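PDB 3KKS: integrase from Bovine immunodeficiency virus, which probably catalyses the insertion of a DNA copy of the viral genome into host DNA, the fragment here being its catalytic core domain. Local coordinates for residues T23-V28 and E141-S146; E36-V41 and F65-I70; D104-Y109 and S121-S126. All blocks are in the same frame, centred on the assembly; numbering follows the deposited sequence.

Interaction 1 (T23-V28 and E141-S146)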
loop_
_atom_site.group_PDB
_atom_site.type_symbol
_atom_site.label_atom_id
_atom_site.label_comp_id
_atom_site.label_asym_id
_atom_site.label_seq_id
_atom_site.Cartn_x
_atom_site.Cartn_y
_atom_site.Cartn_z
ATOM N N THR A 23 -2.624 -2.883 -7.330
ATOM C CA THR A 23 -3.001 -2.342 -8.638
ATOM C C THR A 23 -4.341 -2.741 -9.230
ATOM O O THR A 23 -5.057 -1.898 -9.768
ATOM C CB THR A 23 -1.916 -2.639 -9.694
ATOM O OG1 THR A 23 -1.760 -4.054 -9.839
ATOM C CG2 THR A 23 -0.600 -2.048 -9.273
ATOM N N ASN A 24 -4.695 -4.014 -9.147
ATOM C CA ASN A 24 -5.965 -4.446 -9.715
ATOM C C ASN A 24 -7.182 -3.924 -8.960
ATOM O O ASN A 24 -8.080 -3.333 -9.555
ATOM C CB ASN A 24 -6.035 -5.969 -9.786
ATOM C CG ASN A 24 -7.340 -6.463 -10.396
ATOM O OD1 ASN A 24 -7.667 -6.147 -11.542
ATOM N ND2 ASN A 24 -8.093 -7.241 -9.631
ATOM N N SER A 25 -7.219 -4.131 -7.653
ATOM C CA SER A 25 -8.365 -3.692 -6.867
ATOM C C SER A 25 -8.286 -2.243 -6.390
ATOM O O SER A 25 -9.305 -1.639 -6.079
ATOM C CB SER A 25 -8.538 -4.602 -5.649
ATOM O OG SER A 25 -7.444 -4.438 -4.760
ATOM N N GLY A 26 -7.085 -1.680 -6.337
ATOM C CA GLY A 26 -6.960 -0.320 -5.846
ATOM C C GLY A 26 -6.980 -0.314 -4.323
ATOM O O GLY A 26 -6.956 0.741 -3.698
ATOM N N LEU A 27 -7.031 -1.500 -3.722
ATOM C CA LEU A 27 -7.058 -1.627 -2.267
ATOM C C LEU A 27 -5.803 -0.978 -1.707
ATOM O O LEU A 27 -4.706 -1.190 -2.223
ATOM C CB LEU A 27 -7.103 -3.106 -1.857
ATOM C CG LEU A 27 -7.632 -3.469 -0.459
ATOM C CD1 LEU A 27 -7.531 -4.965 -0.248
ATOM C CD2 LEU A 27 -6.835 -2.775 0.602
ATOM N N VAL A 28 -5.956 -0.197 -0.646
ATOM C CA VAL A 28 -4.809 0.471 -0.052
ATOM C C VAL A 28 -4.445 -0.079 1.313
ATOM O O VAL A 28 -5.321 -0.389 2.123
ATOM C CB VAL A 28 -5.063 1.986 0.120
ATOM C CG1 VAL A 28 -3.788 2.674 0.644
ATOM C CG2 VAL A 28 -5.491 2.598 -1.204
ATOM N N GLU A 141 -14.033 -5.505 -1.822
ATOM C CA GLU A 141 -14.791 -6.599 -2.433
ATOM C C GLU A 141 -14.089 -7.098 -3.685
ATOM O O GLU A 141 -14.041 -8.296 -3.947
ATOM C CB GLU A 141 -16.209 -6.141 -2.796
ATOM C CG GLU A 141 -17.015 -5.641 -1.608
ATOM C CD GLU A 141 -18.334 -5.010 -2.009
ATOM O OE1 GLU A 141 -18.347 -4.183 -2.946
ATOM O OE2 GLU A 141 -19.360 -5.331 -1.379
ATOM N N ILE A 142 -13.543 -6.169 -4.457
ATOM C CA ILE A 142 -12.840 -6.506 -5.680
ATOM C C ILE A 142 -11.622 -7.371 -5.376
ATOM O O ILE A 142 -11.400 -8.393 -6.027
ATOM C CB ILE A 142 -12.398 -5.224 -6.411
ATOM C CG1 ILE A 142 -13.634 -4.473 -6.924
ATOM C CG2 ILE A 142 -11.441 -5.563 -7.542
ATOM C CD1 ILE A 142 -13.314 -3.254 -7.769
ATOM N N TYR A 143 -10.831 -6.957 -4.390
ATOM C CA TYR A 143 -9.643 -7.708 -4.007
ATOM C C TYR A 143 -10.047 -9.095 -3.534
ATOM O O TYR A 143 -9.456 -10.099 -3.939
ATOM C CB TYR A 143 -8.888 -7.010 -2.873
ATOM C CG TYR A 143 -7.743 -7.849 -2.355
ATOM C CD1 TYR A 143 -6.512 -7.868 -3.012
ATOM C CD2 TYR A 143 -7.916 -8.689 -1.255
ATOM C CE1 TYR A 143 -5.485 -8.708 -2.592
ATOM C CE2 TYR A 143 -6.895 -9.536 -0.825
ATOM C CZ TYR A 143 -5.685 -9.542 -1.498
ATOM O OH TYR A 143 -4.676 -10.384 -1.092
ATOM N N LEU A 144 -11.044 -9.136 -2.658
ATOM C CA LEU A 144 -11.546 -10.389 -2.119
ATOM C C LEU A 144 -11.969 -11.314 -3.244
ATOM O O LEU A 144 -11.769 -12.526 -3.173
ATOM C CB LEU A 144 -12.749 -10.128 -1.216
ATOM C CG LEU A 144 -13.588 -11.362 -0.898
ATOM C CD1 LEU A 144 -12.765 -12.330 -0.065
ATOM C CD2 LEU A 144 -14.861 -10.953 -0.161
ATOM N N GLU A 145 -12.560 -10.736 -4.282
ATOM C CA GLU A 145 -13.021 -11.521 -5.414
ATOM C C GLU A 145 -11.844 -12.092 -6.186
ATOM O O GLU A 145 -11.847 -13.269 -6.537
ATOM C CB GLU A 145 -13.891 -10.668 -6.334
ATOM C CG GLU A 145 -14.590 -11.459 -7.423
ATOM C CD GLU A 145 -15.413 -12.604 -6.867
ATOM O OE1 GLU A 145 -16.156 -12.377 -5.891
ATOM O OE2 GLU A 145 -15.316 -13.728 -7.407
ATOM N N SER A 146 -10.836 -11.266 -6.448
ATOM C CA SER A 146 -9.659 -11.733 -7.174
ATOM C C SER A 146 -9.011 -12.859 -6.369
ATOM O O SER A 146 -8.419 -13.780 -6.922
ATOM C CB SER A 146 -8.660 -10.587 -7.372
ATOM O OG SER A 146 -8.101 -10.166 -6.136
#
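Tyr-143 lays the root of its side chain against both Ser-25 and Leu-27, and tracing it outward from the helix shows how an aromatic residue can serve two neighbours on the way to a third. Its CB lies 3.5 Å from Ser-25 OG and 3.6 Å from Leu-27 CD1, where the hydroxyl and the methyl come up side by side on the face of the helix that looks at the turn. CG comes next, with the same Leu-27 CD1 at 3.6 Å in an oblique approach. Further out, Leu-27 CD1 stays near both ring CD atoms, 3.9 Å from CD2, while Ser-25 OG lies at the ring edge near its plane, on the CD1 side. With CG anti to the backbone N (chi1 174°), the ring then leaves the turn, meets Tyr-52 edge-to-face and binds the backbone N of Thr-53 through OH.

Residues 23-27 connect the antiparallel strands 15-22 and 28-33, so the partner of helix 139-148 is the turn of a beta-hairpin in the RNase H-like core. Ser-25 shapes that turn as an ST turn: its OG accepts from Leu-27 N at 3.1 Å, and the same hydroxyl is hydrogen-bonded to Glu-22. Ser-25 CB, meanwhile, faces the helix and touches Ile-142 CG2 at 3.6 Å. At the far end Asn-24 ND2 grazes Ser-146 CB, whose OG turns back along its own helix to bond with Tyr-143 O, 2.6 Å away.

Interaction 2 (E36-V41 and F65-I70)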
loop_
_atom_site.group_PDB
_atom_site.type_symbol
_atom_site.label_atom_id
_atom_site.label_comp_id
_atom_site.label_asym_id
_atom_site.label_seq_id
_atom_site.Cartn_x
_atom_site.Cartn_y
_atom_site.Cartn_z
ATOM N N GLU A 36 12.505 6.121 7.943
ATOM C CA GLU A 36 12.645 5.501 6.627
ATOM C C GLU A 36 13.892 4.640 6.506
ATOM O O GLU A 36 14.922 5.092 6.005
ATOM C CB GLU A 36 12.680 6.566 5.533
ATOM C CG GLU A 36 11.318 7.037 5.067
ATOM C CD GLU A 36 11.421 8.061 3.958
ATOM O OE1 GLU A 36 11.764 9.229 4.257
ATOM O OE2 GLU A 36 11.166 7.693 2.791
ATOM N N THR A 37 13.793 3.397 6.961
ATOM C CA THR A 37 14.912 2.468 6.898
ATOM C C THR A 37 14.489 1.190 6.197
ATOM O O THR A 37 13.299 0.952 5.972
ATOM C CB THR A 37 15.419 2.089 8.303
ATOM O OG1 THR A 37 14.311 1.693 9.119
ATOM C CG2 THR A 37 16.133 3.261 8.951
ATOM N N ALA A 38 15.469 0.365 5.858
ATOM C CA ALA A 38 15.193 -0.891 5.194
ATOM C C ALA A 38 14.546 -1.842 6.187
ATOM O O ALA A 38 13.755 -2.703 5.810
ATOM C CB ALA A 38 16.486 -1.493 4.662
ATOM N N LEU A 39 14.899 -1.686 7.460
ATOM C CA LEU A 39 14.364 -2.530 8.516
ATOM C C LEU A 39 12.863 -2.306 8.669
ATOM O O LEU A 39 12.091 -3.257 8.734
ATOM C CB LEU A 39 15.093 -2.243 9.837
ATOM C CG LEU A 39 14.726 -3.015 11.115
ATOM C CD1 LEU A 39 13.552 -2.361 11.791
ATOM C CD2 LEU A 39 14.431 -4.462 10.798
ATOM N N GLN A 40 12.447 -1.048 8.721
ATOM C CA GLN A 40 11.029 -0.749 8.847
ATOM C C GLN A 40 10.313 -1.259 7.605
ATOM O O GLN A 40 9.292 -1.940 7.710
ATOM C CB GLN A 40 10.801 0.751 9.005
ATOM C CG GLN A 40 11.393 1.320 10.277
ATOM C CD GLN A 40 11.026 0.506 11.493
ATOM O OE1 GLN A 40 9.872 0.107 11.663
ATOM N NE2 GLN A 40 12.006 0.256 12.353
ATOM N N VAL A 41 10.855 -0.953 6.430
ATOM C CA VAL A 41 10.241 -1.413 5.194
ATOM C C VAL A 41 10.044 -2.931 5.196
ATOM O O VAL A 41 8.999 -3.424 4.775
ATOM C CB VAL A 41 11.071 -1.003 3.966
ATOM C CG1 VAL A 41 10.545 -1.713 2.714
ATOM C CG2 VAL A 41 10.973 0.509 3.772
ATOM N N PHE A 65 14.404 0.719 -0.255
ATOM C CA PHE A 65 13.660 -0.240 -1.064
ATOM C C PHE A 65 14.602 -1.142 -1.859
ATOM O O PHE A 65 14.181 -2.184 -2.360
ATOM C CB PHE A 65 12.718 0.469 -2.055
ATOM C CG PHE A 65 11.587 1.227 -1.403
ATOM C CD1 PHE A 65 10.837 0.653 -0.382
ATOM C CD2 PHE A 65 11.262 2.514 -1.825
ATOM C CE1 PHE A 65 9.781 1.351 0.212
ATOM C CE2 PHE A 65 10.208 3.223 -1.239
ATOM C CZ PHE A 65 9.467 2.638 -0.217
ATOM N N THR A 66 15.871 -0.745 -1.979
ATOM C CA THR A 66 16.841 -1.524 -2.754
ATOM C C THR A 66 17.921 -2.260 -1.963
ATOM O O THR A 66 18.777 -2.924 -2.556
ATOM C CB THR A 66 17.557 -0.641 -3.817
ATOM O OG1 THR A 66 18.174 0.483 -3.178
ATOM C CG2 THR A 66 16.569 -0.141 -4.853
ATOM N N ALA A 67 17.892 -2.152 -0.639
ATOM C CA ALA A 67 18.885 -2.823 0.200
ATOM C C ALA A 67 18.826 -4.336 -0.006
ATOM O O ALA A 67 17.777 -4.870 -0.373
ATOM C CB ALA A 67 18.638 -2.486 1.660
ATOM N N HIS A 68 19.953 -5.017 0.210
ATOM C CA HIS A 68 20.008 -6.472 0.065
ATOM C C HIS A 68 18.978 -7.081 1.006
ATOM O O HIS A 68 18.428 -8.151 0.747
ATOM C CB HIS A 68 21.406 -7.002 0.411
ATOM C CG HIS A 68 22.405 -6.819 -0.686
ATOM N ND1 HIS A 68 23.765 -6.752 -0.453
ATOM C CD2 HIS A 68 22.246 -6.698 -2.025
ATOM C CE1 HIS A 68 24.397 -6.594 -1.603
ATOM N NE2 HIS A 68 23.501 -6.558 -2.572
ATOM N N ARG A 69 18.738 -6.381 2.106
ATOM C CA ARG A 69 17.761 -6.800 3.099
ATOM C C ARG A 69 16.413 -7.030 2.404
ATOM O O ARG A 69 15.798 -8.088 2.544
ATOM C CB ARG A 69 17.640 -5.703 4.172
ATOM C CG ARG A 69 16.301 -5.643 4.891
ATOM C CD ARG A 69 16.302 -6.413 6.195
ATOM N NE ARG A 69 17.093 -5.740 7.220
ATOM C CZ ARG A 69 17.165 -6.136 8.485
ATOM N NH1 ARG A 69 16.491 -7.206 8.891
ATOM N NH2 ARG A 69 17.914 -5.464 9.344
ATOM N N ILE A 70 15.978 -6.041 1.630
ATOM C CA ILE A 70 14.701 -6.109 0.925
ATOM C C ILE A 70 14.729 -7.070 -0.248
ATOM O O ILE A 70 13.759 -7.800 -0.493
ATOM C CB ILE A 70 14.283 -4.713 0.424
ATOM C CG1 ILE A 70 14.268 -3.739 1.603
ATOM C CG2 ILE A 70 12.921 -4.777 -0.253
ATOM C CD1 ILE A 70 13.534 -4.270 2.836
#
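Ala-38 and Ala-67 meet methyl to methyl, CB to CB at 3.8 Å, and illustrate how small side chains let two helix starts come close. The other apolar contacts are made by larger residues deeper in the interface. Both methyls of Val-41 meet the Phe-65 ring, CG2 obliquely at 3.8 Å from CE1, and CG1, anti to the backbone N (chi1 170°), also touches Ile-70 CD1 at 3.9 Å. The valine side chain runs at about a right angle to both of these partners. Phe-65 starts out pointing away from helix 38-51, but its ring swings back to Val-41 and also packs on Met-7 and Trp-18 of the central sheet.

In this RNase H-like fold helices 38-51 and 68-76 stand next to each other beside the sheet, and the contact joins their N-terminal ends, with Phe-65 contributed by the short, weakly bonded helix just before the second. Ala-67 occupies the N-cap position of the second helix. Thr-37 does so for the first, its OG1 accepting a weak capping bond from Gln-40 N at 3.3 Å.

Contacts between apolar and polar groups make up the rest. Ile-70 CD1 sits 3.4 Å from the carbonyl O of Ala-38. Arg-69, its chain bent at chi2 and chi3, runs alongside Leu-39 in the same direction, and Leu-39 CD2 rests over one guanidinium face, 3.9 Å from NH2 and displaced toward the rim.

Interaction 3 (D104-Y109 and S121-S126)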
loop_
_atom_site.group_PDB
_atom_site.type_symbol
_atom_site.label_atom_id
_atom_site.label_comp_id
_atom_site.label_asym_id
_atom_site.label_seq_id
_atom_site.Cartn_x
_atom_site.Cartn_y
_atom_site.Cartn_z
ATOM N N ASP A 104 -6.639 12.896 1.628
ATOM C CA ASP A 104 -7.904 13.593 1.852
ATOM C C ASP A 104 -8.608 13.002 3.080
ATOM O O ASP A 104 -9.144 13.733 3.908
ATOM C CB ASP A 104 -8.812 13.469 0.619
ATOM C CG ASP A 104 -8.270 14.230 -0.587
ATOM O OD1 ASP A 104 -8.724 13.963 -1.727
ATOM O OD2 ASP A 104 -7.396 15.104 -0.389
ATOM N N ARG A 105 -8.596 11.674 3.201
ATOM C CA ARG A 105 -9.241 11.016 4.336
ATOM C C ARG A 105 -8.487 11.334 5.625
ATOM O O ARG A 105 -9.088 11.541 6.680
ATOM C CB ARG A 105 -9.277 9.502 4.130
ATOM C CG ARG A 105 -10.089 9.045 2.921
ATOM C CD ARG A 105 -11.565 9.402 3.058
ATOM N NE ARG A 105 -12.361 8.793 1.992
ATOM C CZ ARG A 105 -12.431 9.254 0.748
ATOM N NH1 ARG A 105 -11.757 10.341 0.409
ATOM N NH2 ARG A 105 -13.166 8.619 -0.161
ATOM N N LEU A 106 -7.165 11.370 5.524
ATOM C CA LEU A 106 -6.307 11.681 6.658
ATOM C C LEU A 106 -6.654 13.075 7.163
ATOM O O LEU A 106 -6.823 13.290 8.363
ATOM C CB LEU A 106 -4.840 11.619 6.224
ATOM C CG LEU A 106 -3.855 10.678 6.939
ATOM C CD1 LEU A 106 -4.578 9.503 7.573
ATOM C CD2 LEU A 106 -2.815 10.194 5.946
ATOM N N ALA A 107 -6.777 14.025 6.247
ATOM C CA ALA A 107 -7.114 15.386 6.639
ATOM C C ALA A 107 -8.437 15.406 7.386
ATOM O O ALA A 107 -8.634 16.209 8.293
ATOM C CB ALA A 107 -7.203 16.281 5.416
ATOM N N ALA A 108 -9.351 14.522 7.011
ATOM C CA ALA A 108 -10.643 14.490 7.671
ATOM C C ALA A 108 -10.619 13.842 9.050
ATOM O O ALA A 108 -11.103 14.420 10.020
ATOM C CB ALA A 108 -11.662 13.785 6.784
ATOM N N TYR A 109 -10.032 12.655 9.148
ATOM C CA TYR A 109 -10.022 11.931 10.409
ATOM C C TYR A 109 -9.047 12.346 11.508
ATOM O O TYR A 109 -9.297 12.065 12.675
ATOM C CB TYR A 109 -9.864 10.437 10.122
ATOM C CG TYR A 109 -11.025 9.842 9.345
ATOM C CD1 TYR A 109 -12.331 9.889 9.849
ATOM C CD2 TYR A 109 -10.820 9.212 8.120
ATOM C CE1 TYR A 109 -13.399 9.315 9.150
ATOM C CE2 TYR A 109 -11.879 8.641 7.414
ATOM C CZ TYR A 109 -13.163 8.691 7.934
ATOM O OH TYR A 109 -14.204 8.104 7.243
ATOM N N SER A 121 -6.032 4.260 10.150
ATOM C CA SER A 121 -6.900 3.089 10.086
ATOM C C SER A 121 -8.272 3.470 9.530
ATOM O O SER A 121 -8.801 2.805 8.642
ATOM C CB SER A 121 -7.078 2.480 11.482
ATOM O OG SER A 121 -5.934 1.742 11.863
ATOM N N LEU A 122 -8.858 4.536 10.058
ATOM C CA LEU A 122 -10.170 4.961 9.578
ATOM C C LEU A 122 -10.101 5.425 8.126
ATOM O O LEU A 122 -11.046 5.233 7.364
ATOM C CB LEU A 122 -10.723 6.085 10.447
ATOM C CG LEU A 122 -11.125 5.749 11.884
ATOM C CD1 LEU A 122 -11.621 7.030 12.550
ATOM C CD2 LEU A 122 -12.220 4.697 11.906
ATOM N N ALA A 123 -8.988 6.048 7.752
ATOM C CA ALA A 123 -8.819 6.520 6.385
ATOM C C ALA A 123 -8.765 5.333 5.420
ATOM O O ALA A 123 -9.266 5.423 4.299
ATOM C CB ALA A 123 -7.545 7.351 6.262
ATOM N N LEU A 124 -8.169 4.221 5.861
ATOM C CA LEU A 124 -8.050 3.029 5.022
ATOM C C LEU A 124 -9.373 2.281 4.901
ATOM O O LEU A 124 -9.698 1.747 3.849
ATOM C CB LEU A 124 -6.969 2.093 5.580
ATOM C CG LEU A 124 -5.550 2.665 5.479
ATOM C CD1 LEU A 124 -4.588 1.894 6.374
ATOM C CD2 LEU A 124 -5.100 2.606 4.020
ATOM N N VAL A 125 -10.116 2.227 5.997
ATOM C CA VAL A 125 -11.413 1.576 6.021
ATOM C C VAL A 125 -12.345 2.304 5.047
ATOM O O VAL A 125 -13.135 1.685 4.329
ATOM C CB VAL A 125 -12.011 1.657 7.431
ATOM C CG1 VAL A 125 -13.493 1.339 7.396
ATOM C CG2 VAL A 125 -11.275 0.697 8.343
ATOM N N SER A 126 -12.238 3.628 5.054
ATOM C CA SER A 126 -13.030 4.500 4.201
ATOM C C SER A 126 -12.731 4.242 2.728
ATOM O O SER A 126 -13.641 4.081 1.915
ATOM C CB SER A 126 -12.717 5.969 4.543
ATOM O OG SER A 126 -13.310 6.865 3.616
HETATM O O HOH W 1 -14.647 6.439 0.957
#
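Helices 104-109 and 121-126 pass each other with an axis separation of 8.6 Å and an angle of 130° between their directions, coming nearest where Arg-105 CA and Ala-123 CA stand 5.0 Å apart. They belong to the long helices 89-109 and 116-129 of the RNase H-like core, a helical hairpin with splayed arms whose short connection follows Tyr-109. The small side chain of Ala-123 makes the close approach possible: its CB rests 3.5 Å from Arg-105 CB and also takes the CD1 methyl of Leu-106, a residue that continues toward Leu-120 and, on the sheet, Trp-12.

Toward the connection, Tyr-109 lies across the other helix. Leu-122 CB sits over the centre of one ring face in a CH-pi contact, 3.9 Å from the ring centroid and only 12° off its normal, with the two side chains crossing at about a right angle. The CE2 corner of the ring comes up to the Leu-122 carbonyl oxygen, while the hydroxyl end passes close to Ser-126 CB, near the ring plane.

The polar contacts gather at Ser-126, the residue the tyrosine hydroxyl also approaches. The arginine CG stands beside the backbone N, anti to the carbonyl carbon, and a bend at chi2 brings the guanidinium edge to Ser-126. Arg-105 NE donates to Ser-126 OG at 2.7 Å, practically in the guanidinium plane although the hydrogen bond is bent, its N-H...O angle being 142°. A water also grips the serine hydroxyl, 3.0 Å from Ser-126 OG. In plane at the same guanidinium edge, it accepts from Arg-105 NH2 at 2.9 Å. The same water donates to Ser-126 O at 2.7 Å.

How the interactions relate
From the N terminus, the first segment met is 23-28, at the turn between two sheet strands; its partner on helix 139-148 comes near the end of the chain, so interaction 1 closes a loop that holds both other contacts. Within it, interaction 2 closes first, joining 36-41 to 65-70 and closing a loop that contains the rest of helix 38-51 and strand 56-59. Interaction 3 follows in series, linking 104-109 to 121-126 across a short connection. No loops cross. Interactions 2 and 3 lie on opposite sides of the chain's centre, about 26 Å apart between centres, and tie helices there in pairs. Interactions 1 and 3 touch: Val-28 O packs against Leu-124 CD2 at 3.6 Å, where an edge strand meets helix 116-129.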